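Local coordinates for histidine triad protein (PDB 1Y23) that probably binds and hydrolyses nucleotide derivatives, as other histidine triad (HIT) proteins do, at residues C7-I12 with V98-M103. Residues are numbered along the deposited sequence; the frame is centred on the assembly and turned at random.
Sequences CIFCKI and VFHYHM. With ZN (zinc ion), chain G.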
loop_
_atom_site.group_PDB
_atom_site.type_symbol
_atom_site.label_atom_id
_atom_site.label_comp_id
_atom_site.label_asym_id
_atom_site.label_seq_id
_atom_site.Cartn_x
_atom_site.Cartn_y
_atom_site.Cartn_z
ATOM N N CYS B 7 -1.609 22.416 -3.662
ATOM C CA CYS B 7 -1.523 20.977 -3.892
ATOM C C CYS B 7 -1.539 20.639 -5.373
ATOM O O CYS B 7 -2.517 20.905 -6.065
ATOM C CB CYS B 7 -2.690 20.261 -3.212
ATOM S SG CYS B 7 -2.720 18.481 -3.527
ATOM N N ILE B 8 -0.461 20.033 -5.856
ATOM C CA ILE B 8 -0.368 19.677 -7.264
ATOM C C ILE B 8 -1.417 18.647 -7.699
ATOM O O ILE B 8 -1.832 18.632 -8.861
ATOM C CB ILE B 8 1.042 19.137 -7.604
ATOM C CG1 ILE B 8 1.281 19.210 -9.113
ATOM C CG2 ILE B 8 1.182 17.690 -7.137
ATOM C CD1 ILE B 8 2.708 18.901 -9.516
ATOM N N PHE B 9 -1.843 17.787 -6.775
ATOM C CA PHE B 9 -2.839 16.759 -7.101
ATOM C C PHE B 9 -4.257 17.311 -7.197
ATOM O O PHE B 9 -5.076 16.806 -7.966
ATOM C CB PHE B 9 -2.808 15.620 -6.078
ATOM C CG PHE B 9 -1.587 14.749 -6.175
ATOM C CD1 PHE B 9 -0.736 14.830 -7.278
ATOM C CD2 PHE B 9 -1.295 13.832 -5.167
ATOM C CE1 PHE B 9 0.388 14.011 -7.375
ATOM C CE2 PHE B 9 -0.171 13.005 -5.253
ATOM C CZ PHE B 9 0.674 13.093 -6.361
ATOM N N CYS B 10 -4.551 18.335 -6.407
ATOM C CA CYS B 10 -5.867 18.949 -6.458
ATOM C C CYS B 10 -6.002 19.683 -7.788
ATOM O O CYS B 10 -7.087 19.743 -8.364
ATOM C CB CYS B 10 -6.059 19.917 -5.280
ATOM S SG CYS B 10 -6.698 19.135 -3.758
ATOM N N LYS B 11 -4.895 20.229 -8.283
ATOM C CA LYS B 11 -4.914 20.949 -9.554
ATOM C C LYS B 11 -5.034 19.969 -10.723
ATOM O O LYS B 11 -5.528 20.332 -11.788
ATOM C CB LYS B 11 -3.652 21.802 -9.707
ATOM C CG LYS B 11 -3.393 22.715 -8.523
ATOM C CD LYS B 11 -2.272 23.695 -8.805
ATOM C CE LYS B 11 -2.788 24.909 -9.571
ATOM N NZ LYS B 11 -3.676 25.737 -8.697
ATOM N N ILE B 12 -4.571 18.735 -10.530
ATOM C CA ILE B 12 -4.689 17.725 -11.573
ATOM C C ILE B 12 -6.137 17.229 -11.571
ATOM O O ILE B 12 -6.694 16.906 -12.618
ATOM C CB ILE B 12 -3.747 16.521 -11.334
ATOM C CG1 ILE B 12 -2.284 16.960 -11.476
ATOM C CG2 ILE B 12 -4.068 15.407 -12.319
ATOM C CD1 ILE B 12 -1.265 15.872 -11.148
ATOM N N VAL B 98 4.122 15.255 -1.604
ATOM C CA VAL B 98 2.879 16.009 -1.792
ATOM C C VAL B 98 1.927 15.595 -0.675
ATOM O O VAL B 98 1.663 14.407 -0.488
ATOM C CB VAL B 98 2.219 15.707 -3.168
ATOM C CG1 VAL B 98 0.880 16.422 -3.277
ATOM C CG2 VAL B 98 3.135 16.146 -4.301
ATOM N N PHE B 99 1.410 16.568 0.072
ATOM C CA PHE B 99 0.511 16.241 1.172
ATOM C C PHE B 99 -0.949 15.967 0.797
ATOM O O PHE B 99 -1.874 16.561 1.354
ATOM C CB PHE B 99 0.581 17.309 2.270
ATOM C CG PHE B 99 1.894 17.325 3.028
ATOM C CD1 PHE B 99 2.644 16.155 3.192
ATOM C CD2 PHE B 99 2.361 18.506 3.608
ATOM C CE1 PHE B 99 3.845 16.156 3.915
ATOM C CE2 PHE B 99 3.561 18.526 4.336
ATOM C CZ PHE B 99 4.304 17.343 4.492
ATOM N N HIS B 100 -1.136 15.046 -0.144
ATOM C CA HIS B 100 -2.459 14.614 -0.597
ATOM C C HIS B 100 -2.276 13.109 -0.745
ATOM O O HIS B 100 -1.388 12.662 -1.470
ATOM C CB HIS B 100 -2.825 15.268 -1.940
ATOM C CG HIS B 100 -4.226 14.986 -2.401
ATOM N ND1 HIS B 100 -4.948 15.868 -3.177
ATOM C CD2 HIS B 100 -5.027 13.902 -2.226
ATOM C CE1 HIS B 100 -6.127 15.344 -3.461
ATOM N NE2 HIS B 100 -6.200 14.154 -2.899
ATOM N N TYR B 101 -3.094 12.332 -0.039
ATOM C CA TYR B 101 -2.978 10.873 -0.074
ATOM C C TYR B 101 -2.906 10.323 -1.488
ATOM O O TYR B 101 -3.705 10.689 -2.349
ATOM C CB TYR B 101 -4.155 10.204 0.660
ATOM C CG TYR B 101 -4.078 8.685 0.679
ATOM C CD1 TYR B 101 -3.349 8.011 1.668
ATOM C CD2 TYR B 101 -4.671 7.925 -0.337
ATOM C CE1 TYR B 101 -3.208 6.619 1.639
ATOM C CE2 TYR B 101 -4.536 6.538 -0.379
ATOM C CZ TYR B 101 -3.801 5.887 0.610
ATOM O OH TYR B 101 -3.644 4.516 0.564
ATOM N N HIS B 102 -1.937 9.444 -1.717
ATOM C CA HIS B 102 -1.774 8.802 -3.011
ATOM C C HIS B 102 -1.136 7.433 -2.848
ATOM O O HIS B 102 -0.313 7.218 -1.962
ATOM C CB HIS B 102 -0.939 9.662 -3.978
ATOM C CG HIS B 102 0.362 10.147 -3.411
ATOM N ND1 HIS B 102 0.433 11.121 -2.438
ATOM C CD2 HIS B 102 1.641 9.821 -3.708
ATOM C CE1 HIS B 102 1.698 11.377 -2.164
ATOM N NE2 HIS B 102 2.455 10.601 -2.922
ATOM N N MET B 103 -1.546 6.507 -3.706
ATOM C CA MET B 103 -1.032 5.150 -3.693
ATOM C C MET B 103 -0.258 4.931 -4.983
ATOM O O MET B 103 -0.745 5.271 -6.061
ATOM C CB MET B 103 -2.191 4.156 -3.629
ATOM C CG MET B 103 -1.775 2.699 -3.675
ATOM S SD MET B 103 -1.398 2.034 -2.039
ATOM C CE MET B 103 -2.904 1.121 -1.704
HETATM ZN ZN ZN G . -4.824 17.926 -2.722
#
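Cys7, Cys10 and His100 converge on one zinc ion, and His49 supplies the fourth ligand of this Cys2His2 site. The metal lies 2.3 Å from Cys7 SG and 2.1 Å from His100 ND1. A chi1 of -174°, with CG anti to the backbone N, carries the His100 ring toward the cysteines, and its rotation about CB-CG points ND1 at the metal; Cys7 SG sits in the imidazole plane at the ring edge. The far nitrogen, NE2, is hydrogen-bonded to Pro46 O, so metal and carbonyl together restrain the ring's rotation. Cys7 is also the N-cap of helix 8-13: its SG accepts a weak bond from Cys10 N at 3.4 Å.

Aromatic packing runs alongside the metal site. Phe9 drives its CE2 edge onto a face of the His102 ring, an edge-to-face pair with planes at 81° and centroids 5.0 Å apart. That imidazole is held from its own segment: His102 ND1 donates to His100 O at 2.6 Å, nearly straight (163°).

Among apolar contacts, Val98 CG1 stands over one face of Phe9, 4.1 Å from the ring centroid, a CH-pi contact, and Val98 CG2 meets Ile8 CG2 at 3.8 Å.

Zinc thus ties the CxxC turn to the loop before strand 103-108. His102 is the middle histidine of the HxHxH motif that His100 opens, the nucleophile in related hydrolases; with ND1 bonded, its NE2 is probably presented to substrate.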